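Local coordinates for foldase protein PrsA (Streptococcus pneumoniae, PDB 5TVL), which is predicted to help secreted proteins fold after they cross the membrane and belongs to a family of peptidyl-prolyl cis-trans isomerases, at residues A[119-130]-A[206-217]. Numbering follows the deposited sequence.
Sequences DVTAQIIRLNNE and SQYYIVKLTKKT
Q123 and K212 pair backbone to backbone near the middle of two antiparallel strands, 120-127 and 207-216. Q123 N gives a nearly straight bond to K212 O at 2.8 Å, and K212 N returns one to Q123 O. L127 and Y208 are joined by two backbone bonds in the same way; the pairing of I125 with I210 is looser. A beta bulge shifts the register by one residue between T121 and A122, with T214 as the extra residue on the other strand. There T121 O takes two bonds, from T214 N and K215 N, which arrive from the same face of its carbonyl plane. D119 O is also gripped twice, by T217 N and by T217 OG1 at 2.7 Å. Between side chains there is a weak bond from Q123 NE2 to T214 OG1.

These are the central strands of the four-stranded antiparallel sheet of the parvulin-type (PpiC) isomerase domain. Strand 166-169 flanks 120-127, and strand 196-198 flanks 207-216.

Apolar side chains pack on both faces. On one, V120 CG2 meets L213 CD1 at 4.1 Å, and I124 lies alongside V211, CG2 to CG2; helix 178-186 packs against V120 and V211. On the other, L127 CD1 touches I210 CD1 at 4.0 Å, and helix 147-154 packs on I125.

Aromatic contacts lie toward the 206 end. R126 CG stands anti to its own backbone nitrogen (chi1 -165°), which lays the chain beside Y209, with R126 CG 3.5 Å from Y209 CE2. A bend at chi3 (69°) turns the guanidinium out of the line of the chain. Q207 NE2 sits over one guanidinium face, toward its rim; both groups are donors, so this is packing and not a hydrogen bond. R126 NH2 bonds to Y204 OH of the second subunit. E130 CB makes a CH-pi contact over the Y208 ring, 4.0 Å from its centroid, while L127 O lies at the ring edge, in its plane.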
loop_
_atom_site.group_PDB
_atom_site.type_symbol
_atom_site.label_atom_id
_atom_site.label_comp_id
_atom_site.label_asym_id
_atom_site.label_seq_id
_atom_site.Cartn_x
_atom_site.Cartn_y
_atom_site.Cartn_z
ATOM N N ASP A 119 22.819 1.564 -1.277
ATOM C CA ASP A 119 22.748 2.676 -2.233
ATOM C C ASP A 119 23.524 2.382 -3.515
ATOM O O ASP A 119 24.678 1.965 -3.466
ATOM C CB ASP A 119 23.254 3.996 -1.611
ATOM C CG ASP A 119 22.163 4.759 -0.860
ATOM O OD1 ASP A 119 21.054 4.933 -1.410
ATOM O OD2 ASP A 119 22.420 5.207 0.277
ATOM N N VAL A 120 22.859 2.570 -4.651
ATOM C CA VAL A 120 23.503 2.539 -5.960
ATOM C C VAL A 120 23.174 3.851 -6.671
ATOM O O VAL A 120 22.047 4.343 -6.589
ATOM C CB VAL A 120 23.072 1.310 -6.807
ATOM C CG1 VAL A 120 23.187 0.033 -5.984
ATOM C CG2 VAL A 120 21.659 1.451 -7.366
ATOM N N THR A 121 24.171 4.431 -7.328
ATOM C CA THR A 121 23.959 5.587 -8.189
ATOM C C THR A 121 23.682 5.077 -9.600
ATOM O O THR A 121 24.191 4.028 -10.008
ATOM C CB THR A 121 25.178 6.527 -8.189
ATOM O OG1 THR A 121 25.573 6.795 -6.838
ATOM C CG2 THR A 121 24.852 7.847 -8.888
ATOM N N ALA A 122 22.857 5.816 -10.332
ATOM C CA ALA A 122 22.505 5.460 -11.702
ATOM C C ALA A 122 21.906 6.653 -12.415
ATOM O O ALA A 122 21.528 7.638 -11.777
ATOM C CB ALA A 122 21.519 4.298 -11.714
ATOM N N GLN A 123 21.827 6.552 -13.738
ATOM C CA GLN A 123 21.202 7.569 -14.574
ATOM C C GLN A 123 19.997 6.954 -15.273
ATOM O O GLN A 123 20.118 5.889 -15.880
ATOM C CB GLN A 123 22.201 8.105 -15.598
ATOM C CG GLN A 123 23.400 8.805 -14.973
ATOM C CD GLN A 123 24.511 9.072 -15.969
ATOM O OE1 GLN A 123 24.256 9.418 -17.123
ATOM N NE2 GLN A 123 25.753 8.918 -15.526
ATOM N N ILE A 124 18.844 7.617 -15.174
ATOM C CA ILE A 124 17.594 7.123 -15.766
ATOM C C ILE A 124 17.095 8.067 -16.856
ATOM O O ILE A 124 17.403 9.258 -16.841
ATOM C CB ILE A 124 16.483 6.882 -14.708
ATOM C CG1 ILE A 124 16.131 8.161 -13.931
ATOM C CG2 ILE A 124 16.905 5.788 -13.735
ATOM C CD1 ILE A 124 14.898 8.017 -13.060
ATOM N N ILE A 125 16.339 7.513 -17.804
ATOM C CA ILE A 125 15.689 8.283 -18.874
ATOM C C ILE A 125 14.235 7.807 -19.008
ATOM O O ILE A 125 13.978 6.756 -19.600
ATOM C CB ILE A 125 16.427 8.132 -20.234
ATOM C CG1 ILE A 125 17.921 8.447 -20.081
ATOM C CG2 ILE A 125 15.806 9.042 -21.294
ATOM C CD1 ILE A 125 18.736 8.268 -21.344
ATOM N N ARG A 126 13.297 8.577 -18.454
ATOM C CA ARG A 126 11.863 8.282 -18.584
ATOM C C ARG A 126 11.324 8.810 -19.921
ATOM O O ARG A 126 11.701 9.899 -20.359
ATOM C CB ARG A 126 11.076 8.887 -17.419
ATOM C CG ARG A 126 9.662 8.343 -17.281
ATOM C CD ARG A 126 8.976 8.880 -16.033
ATOM N NE ARG A 126 8.678 10.309 -16.133
ATOM C CZ ARG A 126 8.096 11.038 -15.180
ATOM N NH1 ARG A 126 7.728 10.489 -14.022
ATOM N NH2 ARG A 126 7.877 12.335 -15.386
ATOM N N LEU A 127 10.445 8.035 -20.554
ATOM C CA LEU A 127 9.898 8.349 -21.880
ATOM C C LEU A 127 8.399 8.041 -21.947
ATOM O O LEU A 127 7.910 7.137 -21.264
ATOM C CB LEU A 127 10.641 7.544 -22.946
ATOM C CG LEU A 127 12.068 8.026 -23.262
ATOM C CD1 LEU A 127 13.071 6.881 -23.221
ATOM C CD2 LEU A 127 12.122 8.761 -24.595
ATOM N N ASN A 128 7.681 8.800 -22.776
ATOM C CA ASN A 128 6.235 8.629 -22.954
ATOM C C ASN A 128 5.909 7.602 -24.031
ATOM O O ASN A 128 5.025 6.774 -23.840
ATOM C CB ASN A 128 5.567 9.969 -23.291
ATOM C CG ASN A 128 5.634 10.956 -22.139
ATOM O OD1 ASN A 128 6.595 10.961 -21.370
ATOM N ND2 ASN A 128 4.608 11.791 -22.008
ATOM N N ASN A 129 6.619 7.663 -25.156
ATOM C CA ASN A 129 6.395 6.764 -26.290
ATOM C C ASN A 129 7.282 5.524 -26.163
ATOM O O ASN A 129 8.414 5.618 -25.683
ATOM C CB ASN A 129 6.704 7.508 -27.598
ATOM C CG ASN A 129 6.080 6.853 -28.824
ATOM O OD1 ASN A 129 5.861 5.640 -28.866
ATOM N ND2 ASN A 129 5.801 7.663 -29.840
ATOM N N GLU A 130 6.769 4.371 -26.598
ATOM C CA GLU A 130 7.564 3.137 -26.644
ATOM C C GLU A 130 8.555 3.140 -27.808
ATOM O O GLU A 130 9.709 2.740 -27.632
ATOM C CB GLU A 130 6.681 1.888 -26.733
ATOM C CG GLU A 130 7.490 0.592 -26.782
ATOM C CD GLU A 130 6.729 -0.615 -26.281
ATOM O OE1 GLU A 130 5.587 -0.829 -26.736
ATOM O OE2 GLU A 130 7.281 -1.358 -25.440
ATOM N N SER A 206 1.255 4.974 -19.242
ATOM C CA SER A 206 2.397 4.063 -19.334
ATOM C C SER A 206 3.705 4.812 -19.598
ATOM O O SER A 206 3.788 5.619 -20.526
ATOM C CB SER A 206 2.168 2.989 -20.405
ATOM O OG SER A 206 2.093 3.556 -21.700
ATOM N N GLN A 207 4.708 4.549 -18.757
ATOM C CA GLN A 207 6.027 5.178 -18.858
ATOM C C GLN A 207 7.063 4.127 -19.237
ATOM O O GLN A 207 6.886 2.939 -18.968
ATOM C CB GLN A 207 6.422 5.847 -17.533
ATOM C CG GLN A 207 5.483 6.945 -17.033
ATOM C CD GLN A 207 5.593 8.255 -17.809
ATOM O OE1 GLN A 207 5.374 8.298 -19.020
ATOM N NE2 GLN A 207 5.908 9.338 -17.102
ATOM N N TYR A 208 8.137 4.580 -19.876
ATOM C CA TYR A 208 9.202 3.702 -20.357
ATOM C C TYR A 208 10.541 4.256 -19.882
ATOM O O TYR A 208 10.807 5.448 -20.033
ATOM C CB TYR A 208 9.153 3.589 -21.887
ATOM C CG TYR A 208 7.801 3.125 -22.387
ATOM C CD1 TYR A 208 6.771 4.037 -22.623
ATOM C CD2 TYR A 208 7.537 1.769 -22.589
ATOM C CE1 TYR A 208 5.526 3.616 -23.060
ATOM C CE2 TYR A 208 6.293 1.339 -23.028
ATOM C CZ TYR A 208 5.292 2.267 -23.257
ATOM O OH TYR A 208 4.055 1.856 -23.691
ATOM N N TYR A 209 11.370 3.386 -19.302
ATOM C CA TYR A 209 12.621 3.789 -18.661
ATOM C C TYR A 209 13.822 3.090 -19.293
ATOM O O TYR A 209 13.716 1.950 -19.752
ATOM C CB TYR A 209 12.583 3.463 -17.169
ATOM C CG TYR A 209 11.485 4.149 -16.394
ATOM C CD1 TYR A 209 10.196 3.623 -16.362
ATOM C CD2 TYR A 209 11.739 5.311 -15.665
ATOM C CE1 TYR A 209 9.186 4.240 -15.639
ATOM C CE2 TYR A 209 10.734 5.935 -14.938
ATOM C CZ TYR A 209 9.460 5.394 -14.930
ATOM O OH TYR A 209 8.453 6.001 -14.218
ATOM N N ILE A 210 14.953 3.792 -19.322
ATOM C CA ILE A 210 16.250 3.216 -19.684
ATOM C C ILE A 210 17.196 3.588 -18.547
ATOM O O ILE A 210 17.297 4.763 -18.198
ATOM C CB ILE A 210 16.781 3.759 -21.033
ATOM C CG1 ILE A 210 15.771 3.494 -22.161
ATOM C CG2 ILE A 210 18.115 3.110 -21.385
ATOM C CD1 ILE A 210 16.040 4.269 -23.436
ATOM N N VAL A 211 17.876 2.592 -17.978
ATOM C CA VAL A 211 18.739 2.786 -16.806
ATOM C C VAL A 211 20.202 2.544 -17.178
ATOM O O VAL A 211 20.511 1.629 -17.943
ATOM C CB VAL A 211 18.347 1.841 -15.646
ATOM C CG1 VAL A 211 19.173 2.127 -14.395
ATOM C CG2 VAL A 211 16.869 1.968 -15.321
ATOM N N LYS A 212 21.083 3.376 -16.621
ATOM C CA LYS A 212 22.535 3.257 -16.768
ATOM C C LYS A 212 23.130 3.243 -15.359
ATOM O O LYS A 212 23.087 4.261 -14.666
ATOM C CB LYS A 212 23.071 4.449 -17.574
ATOM C CG LYS A 212 24.591 4.585 -17.663
ATOM C CD LYS A 212 25.202 3.637 -18.682
ATOM C CE LYS A 212 26.721 3.759 -18.716
ATOM N NZ LYS A 212 27.198 5.037 -19.317
ATOM N N LEU A 213 23.678 2.102 -14.939
ATOM C CA LEU A 213 24.309 1.991 -13.618
ATOM C C LEU A 213 25.670 2.694 -13.623
ATOM O O LEU A 213 26.511 2.413 -14.478
ATOM C CB LEU A 213 24.475 0.525 -13.205
ATOM C CG LEU A 213 24.806 0.272 -11.728
ATOM C CD1 LEU A 213 23.606 0.558 -10.833
ATOM C CD2 LEU A 213 25.288 -1.155 -11.522
ATOM N N THR A 214 25.862 3.603 -12.666
ATOM C CA THR A 214 27.089 4.396 -12.530
ATOM C C THR A 214 27.946 3.885 -11.364
ATOM O O THR A 214 29.147 3.654 -11.535
ATOM C CB THR A 214 26.764 5.897 -12.323
ATOM O OG1 THR A 214 25.976 6.372 -13.422
ATOM C CG2 THR A 214 28.037 6.742 -12.225
ATOM N N LYS A 215 27.332 3.726 -10.189
ATOM C CA LYS A 215 28.032 3.279 -8.978
ATOM C C LYS A 215 27.176 2.283 -8.192
ATOM O O LYS A 215 25.946 2.344 -8.238
ATOM C CB LYS A 215 28.380 4.489 -8.100
ATOM C CG LYS A 215 29.491 4.266 -7.080
ATOM C CD LYS A 215 30.856 4.109 -7.738
ATOM C CE LYS A 215 31.995 4.225 -6.734
ATOM N NZ LYS A 215 32.348 5.639 -6.421
ATOM N N LYS A 216 27.840 1.370 -7.483
ATOM C CA LYS A 216 27.175 0.347 -6.674
ATOM C C LYS A 216 27.947 0.156 -5.373
ATOM O O LYS A 216 29.139 -0.140 -5.404
ATOM C CB LYS A 216 27.113 -0.980 -7.439
ATOM C CG LYS A 216 26.278 -2.068 -6.765
ATOM C CD LYS A 216 26.506 -3.441 -7.387
ATOM C CE LYS A 216 25.972 -3.522 -8.809
ATOM N NZ LYS A 216 25.931 -4.920 -9.325
ATOM N N THR A 217 27.268 0.328 -4.241
ATOM C CA THR A 217 27.868 0.074 -2.931
ATOM C C THR A 217 27.994 -1.435 -2.721
ATOM O O THR A 217 27.083 -2.194 -3.067
ATOM C CB THR A 217 27.024 0.689 -1.788
ATOM O OG1 THR A 217 26.932 2.108 -1.966
ATOM C CG2 THR A 217 27.639 0.398 -0.412
#